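PDB 5J72: putative N-acetylmuramoyl-L-alanine amidase,autolysin cwp6 from Peptoclostridium difficile, which probably hydrolyses the amide bond between N-acetylmuramoyl and L-alanine in peptidoglycan with a zinc-dependent amidase domain, and carries CWB2 modules that hold it to the cell wall. Local coordinates for residues A[192-195]-A[196-200]; A[224-227]-A[228-232]. All blocks are in the same frame, centred on the assembly; numbering follows the deposited sequence.

Contact 1 (A[192-195]-A[196-200]); sequences IPES and TKAEL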
# COMPACT_ATOMS: atom_id res chain seq x y z
N ILE A 192 3.93 27.49 11.94
CA ILE A 192 4.56 26.47 11.13
C ILE A 192 5.90 26.29 11.74
O ILE A 192 6.50 27.27 12.16
CB ILE A 192 4.68 26.80 9.62
CG1 ILE A 192 5.21 28.27 9.39
CG2 ILE A 192 3.32 26.60 8.97
CD1 ILE A 192 5.67 28.52 7.92
N PRO A 193 6.40 25.05 11.86
CA PRO A 193 7.73 24.87 12.44
C PRO A 193 8.82 25.32 11.45
O PRO A 193 8.57 25.52 10.27
CB PRO A 193 7.81 23.39 12.73
CG PRO A 193 6.84 22.77 11.85
CD PRO A 193 5.70 23.76 11.76
N GLU A 194 10.04 25.42 11.94
CA GLU A 194 11.15 25.86 11.15
C GLU A 194 11.39 24.97 9.92
O GLU A 194 11.75 25.48 8.87
CB GLU A 194 12.39 25.85 12.06
CG GLU A 194 13.70 26.14 11.34
CD GLU A 194 13.75 27.52 10.62
OE1 GLU A 194 13.11 28.49 11.11
OE2 GLU A 194 14.44 27.62 9.58
N SER A 195 11.23 23.65 10.07
CA SER A 195 11.41 22.71 8.98
C SER A 195 10.44 23.15 7.82
O SER A 195 10.93 23.33 6.70
CB SER A 195 11.13 21.28 9.49
OG SER A 195 9.80 21.17 9.96
N THR A 196 9.16 23.37 8.07
CA THR A 196 8.23 23.78 7.00
C THR A 196 8.59 25.21 6.45
O THR A 196 8.57 25.44 5.25
CB THR A 196 6.77 23.81 7.55
OG1 THR A 196 6.46 22.48 7.95
CG2 THR A 196 5.75 24.30 6.50
N LYS A 197 8.92 26.15 7.37
CA LYS A 197 9.28 27.51 6.94
C LYS A 197 10.47 27.45 5.96
O LYS A 197 10.43 28.11 4.94
CB LYS A 197 9.64 28.31 8.22
CG LYS A 197 10.48 29.56 7.96
CD LYS A 197 10.76 30.31 9.32
CE LYS A 197 11.64 31.54 9.09
NZ LYS A 197 10.79 32.70 8.71
N ALA A 198 11.52 26.66 6.26
CA ALA A 198 12.69 26.64 5.40
C ALA A 198 12.39 25.96 4.08
O ALA A 198 12.96 26.36 3.05
CB ALA A 198 13.86 25.90 6.11
N GLU A 199 11.52 24.91 4.08
CA GLU A 199 11.26 24.27 2.79
C GLU A 199 10.34 25.15 1.93
O GLU A 199 10.49 25.16 0.72
CB GLU A 199 10.63 22.85 3.05
CG GLU A 199 10.28 22.08 1.75
CD GLU A 199 11.52 21.76 0.88
OE1 GLU A 199 12.68 22.02 1.32
OE2 GLU A 199 11.32 21.23 -0.25
N LEU A 200 9.36 25.87 2.54
CA LEU A 200 8.55 26.80 1.77
C LEU A 200 9.53 27.83 1.12
O LEU A 200 9.41 28.15 -0.06
CB LEU A 200 7.59 27.63 2.67
CG LEU A 200 6.35 26.86 3.16
CD1 LEU A 200 5.62 27.68 4.16
CD2 LEU A 200 5.45 26.58 1.94
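Lys-197 N donates to Pro-193 O at 3.0 Å, and with an N-H...O angle of 170° this is the straightest of three successive i to i+4 bonds that start the helix 194-203. The next is Ala-198 N to Glu-194 O at 2.9 Å, followed by Glu-199 N to Ser-195 O at 3.1 Å. Pro-193 sits at the N-cap; its carbonyl serves the first turn while its ring packs against Thr-196, CG lying 3.9 Å from Thr-196 OG1, and also touches Phe-141 of helix 140-151. The Thr-196 hydroxyl bonds to the carbonyl of Leu-186 in the neighbouring strand.

The Glu-194 chain bends at chi2 (59°), which swings the carboxylate back over the first turn. OE1 comes to 3.5 Å from Lys-197 CD and OE2 lies over the methyl of Ala-198, so the carboxylate meets the lysine along its methylene chain; Glu-194 OE1 and Lys-197 NZ remain 5.4 Å apart. On the inward side Ile-192 holds CG1 between its own N and carbonyl carbon (chi1 46°), and CD1 reaches along the helix to Leu-200 CD1 at 3.9 Å, also touching CA and CB of Lys-197. Ile-192 CB meets Thr-196 CG2 at 4.1 Å, the two side chains crossing at about a right angle.

The chemistry divides the turn: Ile-192, Thr-196 and Leu-200 face strand 184-187, with the threonine hydroxyl satisfied by that strand, whereas the acidic Glu-194 lies on the exposed side near the helix N terminus, where its negative charge would probably interact favourably with the helix dipole.

Contact 2 (A[224-227]-A[228-232]); sequences QIKS and AVNVN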
# COMPACT_ATOMS: atom_id res chain seq x y z
N GLN A 224 2.25 33.27 9.64
CA GLN A 224 3.63 32.77 9.67
C GLN A 224 4.06 32.21 8.27
O GLN A 224 5.23 32.28 7.91
CB GLN A 224 3.84 31.68 10.71
CG GLN A 224 3.72 32.20 12.12
CD GLN A 224 4.27 31.20 13.11
OE1 GLN A 224 4.92 30.22 12.77
NE2 GLN A 224 4.00 31.41 14.40
N ILE A 225 3.10 31.69 7.51
CA ILE A 225 3.45 31.19 6.17
C ILE A 225 3.85 32.40 5.33
O ILE A 225 4.88 32.36 4.67
CB ILE A 225 2.20 30.51 5.59
CG1 ILE A 225 1.99 29.12 6.33
CG2 ILE A 225 2.35 30.31 4.04
CD1 ILE A 225 0.63 28.52 5.95
N LYS A 226 3.05 33.48 5.35
CA LYS A 226 3.41 34.65 4.50
C LYS A 226 4.71 35.31 4.98
O LYS A 226 5.38 35.98 4.19
CB LYS A 226 2.27 35.67 4.48
CG LYS A 226 1.08 35.10 3.75
CD LYS A 226 -0.09 36.06 3.88
CE LYS A 226 -0.97 35.91 2.68
NZ LYS A 226 -2.36 36.37 2.95
N SER A 227 5.08 35.14 6.25
CA SER A 227 6.34 35.72 6.70
C SER A 227 7.43 34.94 6.13
O SER A 227 8.52 35.47 5.90
CB SER A 227 6.49 35.67 8.21
OG SER A 227 5.68 36.72 8.71
N ALA A 228 7.20 33.66 5.89
CA ALA A 228 8.26 32.87 5.30
C ALA A 228 8.40 33.21 3.83
O ALA A 228 9.52 33.47 3.38
CB ALA A 228 7.97 31.36 5.45
N VAL A 229 7.29 33.20 3.08
CA VAL A 229 7.29 33.50 1.64
C VAL A 229 5.99 34.22 1.42
O VAL A 229 4.94 33.70 1.83
CB VAL A 229 7.38 32.21 0.77
CG1 VAL A 229 7.46 32.57 -0.72
CG2 VAL A 229 8.60 31.39 1.19
N ASN A 230 6.02 35.44 0.80
CA ASN A 230 4.81 36.23 0.66
C ASN A 230 3.92 35.75 -0.46
O ASN A 230 3.67 36.45 -1.44
CB ASN A 230 5.17 37.70 0.42
CG ASN A 230 3.96 38.58 0.62
OD1 ASN A 230 3.09 38.24 1.47
ND2 ASN A 230 3.81 39.71 -0.04
N VAL A 231 3.40 34.51 -0.28
CA VAL A 231 2.54 33.92 -1.30
C VAL A 231 1.06 34.34 -1.20
O VAL A 231 0.63 34.87 -0.19
CB VAL A 231 2.53 32.38 -1.04
CG1 VAL A 231 3.92 31.77 -1.32
CG2 VAL A 231 2.06 32.09 0.41
N ASN A 232 0.30 34.05 -2.26
CA ASN A 232 -1.14 34.15 -2.24
C ASN A 232 -1.61 32.92 -1.51
O ASN A 232 -1.16 31.80 -1.85
CB ASN A 232 -1.68 34.07 -3.61
CG ASN A 232 -1.29 35.28 -4.39
OD1 ASN A 232 -1.01 35.14 -5.59
ND2 ASN A 232 -1.16 36.46 -3.78
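The carboxamide of Asn-230 turns back toward the helix and brings OD1 to 4.0 Å from Lys-226 CB, an approach to the lysine's first methylene. The other flat side-chain group, the carboxamide of Gln-224, is directed away from this turn, and its OE1 is hydrogen-bonded to Ile-192 N. Among the peptide groups, Ile-225 O takes Val-229 N at 3.0 Å, nearly straight at 169°, and a weak second bond from Ala-228 N. The latter N-H also reaches Gln-224 O at 3.1 Å, so the amide of Ala-228 is shared between the i-4 and i-3 carbonyls.

From Val-229 the chain leaves helical geometry and turns past Lys-226. Val-229 O receives a CA-H...O contact from Lys-226 CA at 3.2 Å, and also accepts Val-231 N at 2.7 Å, the bond that closes an inverse gamma turn centred on Asn-230. Beyond CG the Lys-226 chain is extended and runs alongside the turn, its CE 3.4 Å from Val-231 O. On the buried side Ile-225 has CG2 anti to its backbone N, which leaves this methyl 4.1 Å from Val-231 CG2; both side chains also rest on Val-208 of strand 207-211. The carbonyl of Ala-228 is taken by Lys-201 of the preceding helix.

Here, then, the helix ends in shared i-3 and i-4 bonds and an inverse gamma turn. In this CWB2 module, they make the short alpha-to-beta connection from helix 219-228 into strand 232-236, the edge strand of a four-stranded parallel sheet.

Following the chain from the N terminus, strand 184-187 leads into contact 1, which opens helix 194-203; strand 207-211 and helix 219-228 come next, and contact 2 ends that helix and hands over to strand 232-236. The two are in series, neither nested nor crossed, and each closes only a local turn. Their centres are only about 11 Å apart, and helix 194-203 touches helix 219-228. Ile-192 N probably bonds to Gln-224 OE1 at 3.0 Å, Ile-192 CD1 packs on Ile-225, and Lys-197 CG meets Ala-228 CB. The start of one helix is thus tied to the end of the next beside the parallel sheet.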